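Local atomic coordinates of cystatin-F (Homo sapiens, PDB entry 2CH9), a protein that inhibits papain and cathepsin L, though with lower affinities than other cystatins, and forms a disulfide-linked homodimer that may act in immune regulation. Residues L67-V73 / C105-V111; A34-V38 / F51-I56; T45-L50 / C80-Q84; I75-T79 / C91-T95. One frame throughout, in Å; residues are numbered along the deposited sequence.

Contact 1: residues L67-V73 / C105-V111; sequences LKYMLEV and CYSEVWV
Lys-68 and Glu-108 supply the charged pair of this antiparallel strand pairing. Lys-68 NZ stands 3.1 Å from Glu-108 OE1 in a salt bridge that meets the oxygen from above the carboxylate plane. The lysine leaves its strand with CG anti to the backbone N (chi1 -172°) and bends at chi3, bringing NZ over the carboxylate. Glu-108 OE2 uses its anti lone pair to accept from Tyr-106 OH at 2.7 Å and lies in the plane of the tyrosine ring, at its edge. A water donates to the same oxygen and accepts weakly from Lys-68 NZ.

Eight backbone hydrogen bonds join the strands in four hydrogen-bonded pairs, from Leu-67 with Val-111 to Val-73 with Cys-105; the shortest is Tyr-69 N to Val-109 O at 2.7 Å. In between, Glu-108 CA comes 3.1 Å from Tyr-69 O in a CA-H...O contact.

The packing contacts fall on two faces. On one, Met-70 lies alongside Tyr-106, with Met-70 CB 3.3 Å from Tyr-106 OH, and this face packs on Met-70 and Gln-62 of the second subunit. On the other, Val-111 CG2 touches the edge of the Tyr-69 ring at CE2 (4.1 Å), and Leu-71 CB lies 3.7 Å from Ser-107 OG, whose hydroxyl is hydrogen-bonded with Ser-37. Tyr-69, Leu-71 and Val-109 pack on helix 28-44, the helix held by the curved sheet of the cystatin fold. Gripped by a lysine, a tyrosine hydroxyl and a water, the buried Glu-108 carboxylate is probably ionised despite its place near the subunit interface.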
loop_
_atom_site.group_PDB
_atom_site.type_symbol
_atom_site.label_atom_id
_atom_site.label_comp_id
_atom_site.label_asym_id
_atom_site.label_seq_id
_atom_site.Cartn_x
_atom_site.Cartn_y
_atom_site.Cartn_z
ATOM N N LEU A 67 8.494 4.569 8.351
ATOM C CA LEU A 67 8.740 3.464 7.433
ATOM C C LEU A 67 7.529 2.555 7.297
ATOM O O LEU A 67 7.058 1.983 8.284
ATOM C CB LEU A 67 9.952 2.642 7.900
ATOM C CG LEU A 67 11.338 3.337 7.881
ATOM C CD1 LEU A 67 12.462 2.366 8.165
ATOM C CD2 LEU A 67 11.617 4.048 6.569
ATOM N N LYS A 68 7.017 2.429 6.081
ATOM C CA LYS A 68 5.925 1.490 5.815
ATOM C C LYS A 68 6.488 0.268 5.100
ATOM O O LYS A 68 7.062 0.379 3.998
ATOM C CB LYS A 68 4.833 2.136 4.957
ATOM C CG LYS A 68 3.578 1.277 4.799
ATOM C CD LYS A 68 2.775 1.668 3.598
ATOM C CE LYS A 68 1.309 1.707 3.964
ATOM N NZ LYS A 68 0.390 1.632 2.797
ATOM N N TYR A 69 6.353 -0.895 5.732
ATOM C CA TYR A 69 6.811 -2.149 5.135
ATOM C C TYR A 69 5.675 -2.827 4.425
ATOM O O TYR A 69 4.552 -2.861 4.922
ATOM C CB TYR A 69 7.399 -3.072 6.191
ATOM C CG TYR A 69 8.637 -2.503 6.819
ATOM C CD1 TYR A 69 9.890 -2.661 6.216
ATOM C CD2 TYR A 69 8.562 -1.758 7.993
ATOM C CE1 TYR A 69 11.026 -2.117 6.793
ATOM C CE2 TYR A 69 9.698 -1.210 8.567
ATOM C CZ TYR A 69 10.915 -1.394 7.969
ATOM O OH TYR A 69 12.025 -0.855 8.566
ATOM N N MET A 70 5.935 -3.309 3.219
ATOM C CA MET A 70 4.967 -4.152 2.528
ATOM C C MET A 70 5.632 -5.515 2.446
ATOM O O MET A 70 6.677 -5.645 1.803
ATOM C CB MET A 70 4.660 -3.598 1.130
ATOM C CG MET A 70 4.155 -2.175 1.173
ATOM S SD MET A 70 4.024 -1.434 -0.448
ATOM C CE MET A 70 3.052 0.024 -0.040
ATOM N N LEU A 71 5.040 -6.515 3.098
ATOM C CA LEU A 71 5.718 -7.792 3.313
ATOM C C LEU A 71 4.913 -8.971 2.814
ATOM O O LEU A 71 3.692 -9.004 2.939
ATOM C CB LEU A 71 6.025 -8.018 4.795
ATOM C CG LEU A 71 6.779 -6.968 5.601
ATOM C CD1 LEU A 71 6.951 -7.491 7.006
ATOM C CD2 LEU A 71 8.158 -6.640 4.987
ATOM N N GLU A 72 5.631 -9.929 2.234
ATOM C CA GLU A 72 5.115 -11.250 1.947
ATOM C C GLU A 72 5.820 -12.171 2.945
ATOM O O GLU A 72 7.020 -12.407 2.852
ATOM C CB GLU A 72 5.437 -11.648 0.504
ATOM C CG GLU A 72 4.811 -12.937 0.047
ATOM C CD GLU A 72 5.211 -13.289 -1.379
ATOM O OE1 GLU A 72 6.385 -13.695 -1.607
ATOM O OE2 GLU A 72 4.358 -13.166 -2.287
ATOM N N VAL A 73 5.056 -12.681 3.898
ATOM C CA VAL A 73 5.611 -13.370 5.060
ATOM C C VAL A 73 4.821 -14.666 5.310
ATOM O O VAL A 73 3.594 -14.672 5.227
ATOM C CB VAL A 73 5.616 -12.432 6.314
ATOM C CG1 VAL A 73 4.304 -11.665 6.440
ATOM C CG2 VAL A 73 5.938 -13.198 7.597
ATOM N N CYS A 105 0.852 -14.854 4.186
ATOM C CA CYS A 105 0.270 -13.551 4.466
ATOM C C CYS A 105 0.878 -12.436 3.622
ATOM O O CYS A 105 2.022 -12.519 3.180
ATOM C CB CYS A 105 0.446 -13.192 5.946
ATOM S SG CYS A 105 -0.252 -14.368 7.104
ATOM N N TYR A 106 0.087 -11.398 3.398
ATOM C CA TYR A 106 0.596 -10.115 2.980
ATOM C C TYR A 106 0.302 -9.138 4.113
ATOM O O TYR A 106 -0.806 -9.110 4.653
ATOM C CB TYR A 106 -0.071 -9.644 1.680
ATOM C CG TYR A 106 0.324 -8.222 1.340
ATOM C CD1 TYR A 106 1.564 -7.944 0.749
ATOM C CD2 TYR A 106 -0.519 -7.141 1.656
ATOM C CE1 TYR A 106 1.950 -6.648 0.467
ATOM C CE2 TYR A 106 -0.135 -5.831 1.369
ATOM C CZ TYR A 106 1.100 -5.597 0.767
ATOM O OH TYR A 106 1.487 -4.313 0.475
ATOM N N SER A 107 1.293 -8.342 4.484
ATOM C CA SER A 107 1.065 -7.314 5.466
ATOM C C SER A 107 1.669 -5.961 5.097
ATOM O O SER A 107 2.641 -5.871 4.325
ATOM C CB SER A 107 1.585 -7.752 6.838
ATOM O OG SER A 107 2.994 -7.741 6.850
ATOM N N GLU A 108 1.067 -4.913 5.657
ATOM C CA GLU A 108 1.666 -3.585 5.670
ATOM C C GLU A 108 1.814 -3.197 7.122
ATOM O O GLU A 108 0.886 -3.380 7.921
ATOM C CB GLU A 108 0.811 -2.592 4.890
ATOM C CG GLU A 108 0.872 -2.867 3.396
ATOM C CD GLU A 108 -0.085 -2.064 2.548
ATOM O OE1 GLU A 108 -0.862 -1.213 3.067
ATOM O OE2 GLU A 108 -0.062 -2.297 1.323
ATOM N N VAL A 109 2.998 -2.699 7.463
ATOM C CA VAL A 109 3.369 -2.388 8.829
ATOM C C VAL A 109 4.010 -1.011 8.794
ATOM O O VAL A 109 4.992 -0.788 8.057
ATOM C CB VAL A 109 4.432 -3.388 9.355
ATOM C CG1 VAL A 109 4.878 -3.017 10.752
ATOM C CG2 VAL A 109 3.911 -4.829 9.305
ATOM N N TRP A 110 3.459 -0.086 9.570
ATOM C CA TRP A 110 3.964 1.281 9.620
ATOM C C TRP A 110 4.714 1.481 10.927
ATOM O O TRP A 110 4.145 1.282 12.008
ATOM C CB TRP A 110 2.808 2.285 9.503
ATOM C CG TRP A 110 3.244 3.737 9.431
ATOM C CD1 TRP A 110 4.185 4.288 8.587
ATOM C CD2 TRP A 110 2.737 4.820 10.218
ATOM N NE1 TRP A 110 4.291 5.637 8.813
ATOM C CE2 TRP A 110 3.415 5.994 9.805
ATOM C CE3 TRP A 110 1.765 4.917 11.219
ATOM C CZ2 TRP A 110 3.159 7.249 10.374
ATOM C CZ3 TRP A 110 1.515 6.155 11.783
ATOM C CH2 TRP A 110 2.210 7.310 11.355
ATOM N N VAL A 111 5.990 1.840 10.835
ATOM C CA VAL A 111 6.824 1.971 12.032
ATOM C C VAL A 111 7.413 3.371 12.093
ATOM O O VAL A 111 8.008 3.843 11.115
ATOM C CB VAL A 111 7.947 0.906 12.075
ATOM C CG1 VAL A 111 8.720 0.966 13.395
ATOM C CG2 VAL A 111 7.363 -0.486 11.856
HETATM O O HOH W 1 -0.499 0.167 0.330
#

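Contact 2: residues A34-V38 / F51-I56; sequences ARYSV and FKESRI
Arg-35 grips the carboxylate of Glu-53 side-on, with one nitrogen to each oxygen. NE of Arg-35 donates to Glu-53 OE1 at 2.9 Å along a nearly straight line (173°), with that oxygen almost in the guanidinium plane. Arg-35 NH2 reaches the syn lone pair of Glu-53 OE2, also at 2.9 Å, but this bond is more bent, and the guanidinium and carboxylate planes are turned 46° apart. A third, weak bond runs from Arg-35 NE to Glu-53 OE2. Both side chains fold to meet: the arginine bends at chi2 and chi3, and Glu-53 CG sits between its own backbone N and carbonyl carbon (chi1 74°). Arg-35 NH1 forms a second salt bridge, to Asp-89, while Lys-52 sends NZ to the carbonyl of Cys-91, leaving the like charges Arg-35 NH2 and Lys-52 NZ 4.6 Å apart. A leucine in place of Arg-35 would probably leave the carboxylates of Glu-53 and Asp-89 without their shared cation and Glu-53 free to turn.

Packing spreads from this bridge along the helix. Val-38 CG1 lies 3.3 Å from Glu-53 OE1, closing in beside the charged pair, and Val-38 CG2 rests 3.8 Å from Phe-51 CB. One turn earlier, Ala-34 CB touches Ile-56 CD1 at 3.6 Å, beyond the classic beta bulge that Ser-54 and Arg-55 make opposite Glu-74. The central helix of the cystatin fold is thus held to strand 49-63 by apolar side chains and, at the partly exposed margin, a salt bridge, where the one guanidinium, shared by two acids, probably favours the ionised form of both.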
loop_
_atom_site.group_PDB
_atom_site.type_symbol
_atom_site.label_atom_id
_atom_site.label_comp_id
_atom_site.label_asym_id
_atom_site.label_seq_id
_atom_site.Cartn_x
_atom_site.Cartn_y
_atom_site.Cartn_z
ATOM N N ALA A 34 7.914 -8.064 10.323
ATOM C CA ALA A 34 7.318 -9.396 10.205
ATOM C C ALA A 34 6.866 -9.944 11.562
ATOM O O ALA A 34 5.860 -10.652 11.634
ATOM C CB ALA A 34 8.290 -10.359 9.543
ATOM N N ARG A 35 7.608 -9.623 12.624
ATOM C CA ARG A 35 7.180 -9.953 13.991
ATOM C C ARG A 35 5.907 -9.205 14.385
ATOM O O ARG A 35 4.986 -9.799 14.959
ATOM C CB ARG A 35 8.302 -9.684 15.013
ATOM C CG ARG A 35 7.916 -9.917 16.481
ATOM C CD ARG A 35 7.382 -11.350 16.758
ATOM N NE ARG A 35 8.339 -12.383 16.372
ATOM C CZ ARG A 35 9.393 -12.762 17.099
ATOM N NH1 ARG A 35 9.646 -12.211 18.281
ATOM N NH2 ARG A 35 10.204 -13.702 16.629
ATOM N N TYR A 36 5.845 -7.907 14.097
ATOM C CA TYR A 36 4.596 -7.171 14.328
ATOM C C TYR A 36 3.401 -7.802 13.613
ATOM O O TYR A 36 2.300 -7.892 14.175
ATOM C CB TYR A 36 4.725 -5.724 13.903
ATOM C CG TYR A 36 5.653 -4.934 14.762
ATOM C CD1 TYR A 36 5.650 -5.082 16.152
ATOM C CD2 TYR A 36 6.507 -3.993 14.197
ATOM C CE1 TYR A 36 6.514 -4.322 16.951
ATOM C CE2 TYR A 36 7.371 -3.241 14.978
ATOM C CZ TYR A 36 7.363 -3.404 16.345
ATOM O OH TYR A 36 8.212 -2.644 17.101
ATOM N N SER A 37 3.629 -8.250 12.377
ATOM C CA SER A 37 2.563 -8.834 11.556
ATOM C C SER A 37 1.971 -10.072 12.212
ATOM O O SER A 37 0.743 -10.203 12.330
ATOM C CB SER A 37 3.104 -9.195 10.175
ATOM O OG SER A 37 3.553 -8.031 9.535
ATOM N N VAL A 38 2.844 -10.977 12.661
ATOM C CA VAL A 38 2.361 -12.217 13.262
ATOM C C VAL A 38 1.723 -11.990 14.635
ATOM O O VAL A 38 0.808 -12.716 15.030
ATOM C CB VAL A 38 3.418 -13.323 13.270
ATOM C CG1 VAL A 38 4.471 -13.096 14.378
ATOM C CG2 VAL A 38 2.718 -14.681 13.388
ATOM N N PHE A 51 1.209 -18.203 16.761
ATOM C CA PHE A 51 1.918 -18.367 15.499
ATOM C C PHE A 51 3.168 -17.506 15.515
ATOM O O PHE A 51 3.257 -16.568 16.297
ATOM C CB PHE A 51 1.016 -17.987 14.329
ATOM C CG PHE A 51 0.035 -19.061 13.943
ATOM C CD1 PHE A 51 -0.961 -19.473 14.825
ATOM C CD2 PHE A 51 0.094 -19.649 12.679
ATOM C CE1 PHE A 51 -1.880 -20.469 14.460
ATOM C CE2 PHE A 51 -0.814 -20.644 12.303
ATOM C CZ PHE A 51 -1.805 -21.054 13.195
ATOM N N LYS A 52 4.120 -17.820 14.639
ATOM C CA LYS A 52 5.369 -17.073 14.535
ATOM C C LYS A 52 5.763 -16.951 13.062
ATOM O O LYS A 52 5.517 -17.869 12.258
ATOM C CB LYS A 52 6.461 -17.798 15.334
ATOM C CG LYS A 52 7.837 -17.141 15.378
ATOM C CD LYS A 52 8.794 -17.992 16.199
ATOM C CE LYS A 52 10.170 -17.374 16.284
ATOM N NZ LYS A 52 11.119 -18.235 17.061
ATOM N N GLU A 53 6.357 -15.820 12.694
ATOM C CA GLU A 53 6.821 -15.651 11.319
ATOM C C GLU A 53 7.839 -16.761 11.013
ATOM O O GLU A 53 8.738 -17.033 11.820
ATOM C CB GLU A 53 7.389 -14.242 11.107
ATOM C CG GLU A 53 8.775 -13.958 11.735
ATOM C CD GLU A 53 8.757 -13.706 13.241
ATOM O OE1 GLU A 53 7.687 -13.735 13.895
ATOM O OE2 GLU A 53 9.850 -13.482 13.786
ATOM N N SER A 54 7.668 -17.435 9.874
ATOM C CA SER A 54 8.567 -18.532 9.518
ATOM C C SER A 54 9.464 -18.220 8.326
ATOM O O SER A 54 10.553 -18.769 8.223
ATOM C CB SER A 54 7.804 -19.849 9.306
ATOM O OG SER A 54 6.945 -19.798 8.179
ATOM N N ARG A 55 9.013 -17.340 7.432
ATOM C CA ARG A 55 9.782 -16.995 6.240
ATOM C C ARG A 55 9.298 -15.672 5.676
ATOM O O ARG A 55 8.107 -15.434 5.606
ATOM C CB ARG A 55 9.659 -18.109 5.184
ATOM C CG ARG A 55 10.500 -17.916 3.937
ATOM C CD ARG A 55 10.748 -19.252 3.215
ATOM N NE ARG A 55 9.589 -19.681 2.434
ATOM C CZ ARG A 55 9.592 -19.882 1.115
ATOM N NH1 ARG A 55 10.704 -19.705 0.402
ATOM N NH2 ARG A 55 8.475 -20.264 0.501
ATOM N N ILE A 56 10.226 -14.815 5.271
ATOM C CA ILE A 56 9.869 -13.578 4.597
ATOM C C ILE A 56 10.368 -13.706 3.173
ATOM O O ILE A 56 11.577 -13.734 2.937
ATOM C CB ILE A 56 10.497 -12.354 5.278
ATOM C CG1 ILE A 56 10.091 -12.305 6.742
ATOM C CG2 ILE A 56 10.097 -11.063 4.539
ATOM C CD1 ILE A 56 11.046 -11.546 7.601
#

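Contact 3: residues T45-L50 / C80-Q84; sequences TNDMFL and CKKNQ. With FUL (beta-L-fucopyranose), chain B.
Met-48 and Lys-81 run obliquely across one another at the surface, with Met-48 CE packed tightly against Lys-81 CE at 3.5 Å. The methionine bends at chi2 and chi3, which returns its methyl end to the lysine, while its CG covers one face of the neighbouring Phe-49 ring, offset toward the rim. Lys-81 CG approaches the same ring at Phe-49 CE1 (3.8 Å), and the carbonyl carbon of Cys-80 lies in the ring plane at its edge. With a serine in place of Lys-81, Met-48 CE and Phe-49 CE1 would probably lose their aliphatic neighbour, and the methionine end would be left free to turn.

Leu-50 meets Lys-82 at about a right angle, CD2 against Lys-82 CG at 3.8 Å. Extended beyond CG, Lys-82 carries NZ to the carbonyl of Asn-42 and to a water that donates to Asn-46 OD1. The amide of Asn-46 holds the fucose too: its ND2 donates to FUL O4 at 2.7 Å.

Two backbone bonds, Leu-50 N to Cys-80 O (2.8 Å) and Lys-82 N to Met-48 O (3.0 Å), flank the antiparallel non-hydrogen-bonded pair Phe-49 and Lys-81. Asp-47, salt-bridged to Arg-77, accepts from Phe-49 N through OD2 at 2.9 Å: an Asx turn leading into strand 49-63 of the cystatin sheet, beside the protein's own glycan.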
loop_
_atom_site.group_PDB
_atom_site.type_symbol
_atom_site.label_atom_id
_atom_site.label_comp_id
_atom_site.label_asym_id
_atom_site.label_seq_id
_atom_site.Cartn_x
_atom_site.Cartn_y
_atom_site.Cartn_z
ATOM N N THR A 45 -6.987 -13.549 15.987
ATOM C CA THR A 45 -7.519 -14.888 15.767
ATOM C C THR A 45 -7.689 -15.589 17.110
ATOM O O THR A 45 -7.245 -15.079 18.133
ATOM C CB THR A 45 -6.600 -15.718 14.842
ATOM O OG1 THR A 45 -5.270 -15.752 15.376
ATOM C CG2 THR A 45 -6.556 -15.120 13.438
ATOM N N ASN A 46 -8.342 -16.748 17.106
ATOM C CA ASN A 46 -8.560 -17.500 18.332
ATOM C C ASN A 46 -8.009 -18.905 18.291
ATOM O O ASN A 46 -8.697 -19.848 18.659
ATOM C CB ASN A 46 -10.050 -17.577 18.663
ATOM C CG ASN A 46 -10.621 -16.245 19.065
ATOM O OD1 ASN A 46 -10.662 -15.904 20.255
ATOM N ND2 ASN A 46 -11.056 -15.464 18.070
ATOM N N ASP A 47 -6.774 -19.058 17.841
ATOM C CA ASP A 47 -6.128 -20.356 17.905
ATOM C C ASP A 47 -5.778 -20.629 19.362
ATOM O O ASP A 47 -5.774 -19.713 20.199
ATOM C CB ASP A 47 -4.864 -20.377 17.037
ATOM C CG ASP A 47 -4.448 -21.787 16.646
ATOM O OD1 ASP A 47 -5.108 -22.396 15.776
ATOM O OD2 ASP A 47 -3.459 -22.291 17.211
ATOM N N MET A 48 -5.482 -21.882 19.676
ATOM C CA MET A 48 -5.049 -22.208 21.016
ATOM C C MET A 48 -3.529 -22.034 21.170
ATOM O O MET A 48 -3.017 -21.908 22.283
ATOM C CB MET A 48 -5.566 -23.593 21.414
ATOM C CG MET A 48 -4.557 -24.703 21.551
ATOM S SD MET A 48 -5.143 -25.792 22.865
ATOM C CE MET A 48 -5.119 -24.669 24.276
ATOM N N PHE A 49 -2.825 -22.005 20.041
ATOM C CA PHE A 49 -1.384 -21.753 20.017
ATOM C C PHE A 49 -1.024 -20.420 19.361
ATOM O O PHE A 49 -1.768 -19.904 18.519
ATOM C CB PHE A 49 -0.647 -22.885 19.299
ATOM C CG PHE A 49 -0.742 -24.217 19.995
ATOM C CD1 PHE A 49 0.026 -24.485 21.125
ATOM C CD2 PHE A 49 -1.590 -25.207 19.512
ATOM C CE1 PHE A 49 -0.056 -25.717 21.771
ATOM C CE2 PHE A 49 -1.678 -26.449 20.159
ATOM C CZ PHE A 49 -0.910 -26.701 21.287
ATOM N N LEU A 50 0.124 -19.872 19.748
ATOM C CA LEU A 50 0.668 -18.696 19.079
ATOM C C LEU A 50 1.320 -19.087 17.743
ATOM O O LEU A 50 1.920 -20.160 17.611
ATOM C CB LEU A 50 1.707 -17.983 19.958
ATOM C CG LEU A 50 1.349 -17.336 21.294
ATOM C CD1 LEU A 50 2.638 -16.898 21.985
ATOM C CD2 LEU A 50 0.399 -16.156 21.118
ATOM N N CYS A 80 3.765 -23.049 21.602
ATOM C CA CYS A 80 3.481 -22.179 22.733
ATOM C C CYS A 80 2.027 -21.811 22.753
ATOM O O CYS A 80 1.505 -21.282 21.780
ATOM C CB CYS A 80 4.262 -20.882 22.632
ATOM S SG CYS A 80 6.006 -20.935 23.006
ATOM N N LYS A 81 1.383 -22.061 23.885
ATOM C CA LYS A 81 -0.023 -21.713 24.056
ATOM C C LYS A 81 -0.228 -20.199 24.153
ATOM O O LYS A 81 0.617 -19.464 24.689
ATOM C CB LYS A 81 -0.619 -22.444 25.262
ATOM C CG LYS A 81 -0.954 -23.900 24.968
ATOM C CD LYS A 81 -1.872 -24.474 26.025
ATOM C CE LYS A 81 -2.202 -25.925 25.729
ATOM N NZ LYS A 81 -3.364 -26.414 26.541
ATOM N N LYS A 82 -1.340 -19.745 23.582
ATOM C CA LYS A 82 -1.776 -18.362 23.679
ATOM C C LYS A 82 -2.184 -18.055 25.134
ATOM O O LYS A 82 -2.480 -18.973 25.896
ATOM C CB LYS A 82 -2.955 -18.151 22.728
ATOM C CG LYS A 82 -3.142 -16.714 22.315
ATOM C CD LYS A 82 -4.196 -16.533 21.234
ATOM C CE LYS A 82 -4.697 -15.093 21.282
ATOM N NZ LYS A 82 -5.811 -14.831 20.334
ATOM N N ASN A 83 -2.176 -16.776 25.518
ATOM C CA ASN A 83 -2.660 -16.344 26.847
ATOM C C ASN A 83 -1.879 -16.905 28.055
ATOM O O ASN A 83 -2.425 -17.039 29.166
ATOM C CB ASN A 83 -4.174 -16.608 27.001
ATOM C CG ASN A 83 -5.028 -15.800 26.015
ATOM O OD1 ASN A 83 -6.019 -16.299 25.477
ATOM N ND2 ASN A 83 -4.647 -14.550 25.781
ATOM N N GLN A 84 -0.602 -17.218 27.837
ATOM C CA GLN A 84 0.287 -17.655 28.928
ATOM C C GLN A 84 1.512 -16.742 29.065
ATOM O O GLN A 84 2.457 -17.071 29.794
ATOM C CB GLN A 84 0.692 -19.133 28.776
ATOM C CG GLN A 84 -0.488 -20.124 28.893
ATOM C CD GLN A 84 -0.068 -21.583 29.102
ATOM O OE1 GLN A 84 1.114 -21.900 29.255
ATOM N NE2 GLN A 84 -1.050 -22.476 29.115
HETATM C C1 FUL B . -10.808 -9.894 19.482
HETATM C C2 FUL B . -12.006 -10.052 18.546
HETATM O O2 FUL B . -12.739 -8.855 18.369
HETATM C C3 FUL B . -11.306 -10.514 17.264
HETATM O O3 FUL B . -12.194 -10.585 16.166
HETATM C C4 FUL B . -10.586 -11.848 17.552
HETATM O O4 FUL B . -11.555 -12.867 17.694
HETATM C C5 FUL B . -9.690 -11.750 18.812
HETATM C C6 FUL B . -9.086 -13.070 19.271
HETATM O O5 FUL B . -10.392 -11.174 19.907
HETATM O O HOH W 2 -7.883 -15.739 21.760
#

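Contact 4: residues I75-T79 / C91-T95; sequences IGRTT and CDFQT. With ZN (zinc ion), chain H.
Thr-78 and Phe-93 form a single beta bridge that fastens the loop after strand 67-78 back onto that strand, an appendage of the cystatin fold closed by the Cys-80 to Cys-91 disulfide. Gln-94 does much of the gripping. Its backbone N gives a straight hydrogen bond to Arg-77 O (3.0 Å, 179°). From there CB lies 3.6 Å from the same Arg-77 O, and CG passes alongside the aliphatic part of the arginine, 3.9 Å from Arg-77 CG. The arginine's own head turns elsewhere, to Asp-47 and the carbonyl of Leu-99. A bend at chi2 (-76°) folds the amide back over the strand end: CD and OE1 rest on Thr-79 CG2, and NE2 donates to Thr-78 O at 3.0 Å, reaching it from above the carbonyl plane.

Phe-93 turns the other way along the strand. Its ring edge meets two backbone oxygens near the ring plane, Arg-77 O and Gly-76 O, the latter 3.4 Å from Phe-93 CE1. Gly-76 leaves room for this edge, since a CB there would press tightly on Phe-93 CD1.

Beyond the bridge, Thr-79 N donates to Asp-92 O at 3.1 Å, nearly along the C=O axis, while Thr-78 CB packs on that same oxygen. The Asp-92 side chain points off the strand and chelates a zinc ion, which sits 2.0 Å from both Asp-92 OD1 and Asp-92 OD2 and also binds a water.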
loop_
_atom_site.group_PDB
_atom_site.type_symbol
_atom_site.label_atom_id
_atom_site.label_comp_id
_atom_site.label_asym_id
_atom_site.label_seq_id
_atom_site.Cartn_x
_atom_site.Cartn_y
_atom_site.Cartn_z
ATOM N N ILE A 75 3.746 -17.536 8.031
ATOM C CA ILE A 75 3.637 -17.731 9.475
ATOM C C ILE A 75 3.268 -19.177 9.778
ATOM O O ILE A 75 2.597 -19.824 8.977
ATOM C CB ILE A 75 2.630 -16.759 10.119
ATOM C CG1 ILE A 75 1.204 -17.015 9.609
ATOM C CG2 ILE A 75 3.053 -15.301 9.853
ATOM C CD1 ILE A 75 0.144 -16.281 10.409
ATOM N N GLY A 76 3.727 -19.681 10.920
ATOM C CA GLY A 76 3.485 -21.065 11.296
ATOM C C GLY A 76 3.101 -21.230 12.752
ATOM O O GLY A 76 3.531 -20.452 13.612
ATOM N N ARG A 77 2.290 -22.251 13.031
ATOM C CA ARG A 77 1.863 -22.531 14.397
ATOM C C ARG A 77 3.041 -23.031 15.232
ATOM O O ARG A 77 3.798 -23.893 14.788
ATOM C CB ARG A 77 0.711 -23.535 14.418
ATOM C CG ARG A 77 0.117 -23.722 15.807
ATOM C CD ARG A 77 -0.957 -24.796 15.858
ATOM N NE ARG A 77 -2.264 -24.318 15.403
ATOM C CZ ARG A 77 -2.998 -24.906 14.462
ATOM N NH1 ARG A 77 -2.570 -26.015 13.866
ATOM N NH2 ARG A 77 -4.175 -24.395 14.121
ATOM N N THR A 78 3.203 -22.460 16.427
ATOM C CA THR A 78 4.231 -22.895 17.374
ATOM C C THR A 78 3.635 -23.804 18.452
ATOM O O THR A 78 2.424 -24.036 18.489
ATOM C CB THR A 78 4.931 -21.698 18.072
ATOM O OG1 THR A 78 4.021 -21.071 18.982
ATOM C CG2 THR A 78 5.419 -20.678 17.070
ATOM N N THR A 79 4.495 -24.304 19.337
ATOM C CA THR A 79 4.071 -25.174 20.433
ATOM C C THR A 79 3.764 -24.378 21.712
ATOM O O THR A 79 3.544 -24.962 22.777
ATOM C CB THR A 79 5.147 -26.239 20.763
ATOM O OG1 THR A 79 6.358 -25.584 21.154
ATOM C CG2 THR A 79 5.422 -27.136 19.563
ATOM N N CYS A 91 9.740 -19.456 21.207
ATOM C CA CYS A 91 8.805 -20.481 20.726
ATOM C C CYS A 91 9.317 -21.160 19.465
ATOM O O CYS A 91 9.771 -20.497 18.541
ATOM C CB CYS A 91 7.415 -19.881 20.481
ATOM S SG CYS A 91 6.649 -19.258 22.013
ATOM N N ASP A 92 9.256 -22.490 19.447
ATOM C CA ASP A 92 9.624 -23.274 18.260
ATOM C C ASP A 92 8.353 -23.760 17.540
ATOM O O ASP A 92 7.279 -23.824 18.137
ATOM C CB ASP A 92 10.532 -24.457 18.649
ATOM C CG ASP A 92 11.916 -24.015 19.182
ATOM O OD1 ASP A 92 12.582 -23.126 18.600
ATOM O OD2 ASP A 92 12.371 -24.595 20.191
ATOM N N PHE A 93 8.474 -24.101 16.260
ATOM C CA PHE A 93 7.304 -24.525 15.486
ATOM C C PHE A 93 6.829 -25.944 15.821
ATOM O O PHE A 93 7.619 -26.795 16.242
ATOM C CB PHE A 93 7.544 -24.363 13.982
ATOM C CG PHE A 93 7.745 -22.938 13.555
ATOM C CD1 PHE A 93 6.668 -22.065 13.467
ATOM C CD2 PHE A 93 9.015 -22.464 13.245
ATOM C CE1 PHE A 93 6.854 -20.741 13.076
ATOM C CE2 PHE A 93 9.210 -21.141 12.858
ATOM C CZ PHE A 93 8.133 -20.281 12.777
ATOM N N GLN A 94 5.530 -26.179 15.635
ATOM C CA GLN A 94 4.918 -27.490 15.839
ATOM C C GLN A 94 5.648 -28.583 15.072
ATOM O O GLN A 94 5.987 -28.409 13.899
ATOM C CB GLN A 94 3.452 -27.467 15.410
ATOM C CG GLN A 94 2.517 -26.761 16.374
ATOM C CD GLN A 94 2.201 -27.579 17.621
ATOM O OE1 GLN A 94 2.404 -28.796 17.656
ATOM N NE2 GLN A 94 1.691 -26.908 18.650
ATOM N N THR A 95 5.895 -29.697 15.757
ATOM C CA THR A 95 6.504 -30.892 15.172
ATOM C C THR A 95 5.387 -31.846 14.729
ATOM O O THR A 95 5.374 -32.311 13.582
ATOM C CB THR A 95 7.449 -31.582 16.192
ATOM O OG1 THR A 95 8.494 -30.673 16.565
ATOM C CG2 THR A 95 8.068 -32.862 15.620
HETATM ZN ZN ZN H . 14.086 -23.602 19.855
HETATM O O HOH W 3 14.093 -21.434 19.446
#

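In the fold
All four contacts lie around one antiparallel sheet and its helix. Contact 1 pairs strands 67-78 and 102-112; contact 2 lays helix 28-44 on strand 49-63. Their centres are about 10 Å apart and they meet at Ser-37 and Ser-107. Contacts 3 and 4, with centres about 11 Å apart and some 16 to 17 Å from the chain's centre, fasten the loop after strand 67-78 to the ends of strands 49-63 and 67-78, and share the Cys-80 to Cys-91 disulfide. Along the chain, contact 2 closes first, contact 4 is nested inside contact 1, and the segments of contact 3 alternate with those of each of the other three. A compact helix-and-sheet core thus carries a separately cross-linked, glycan-bearing end.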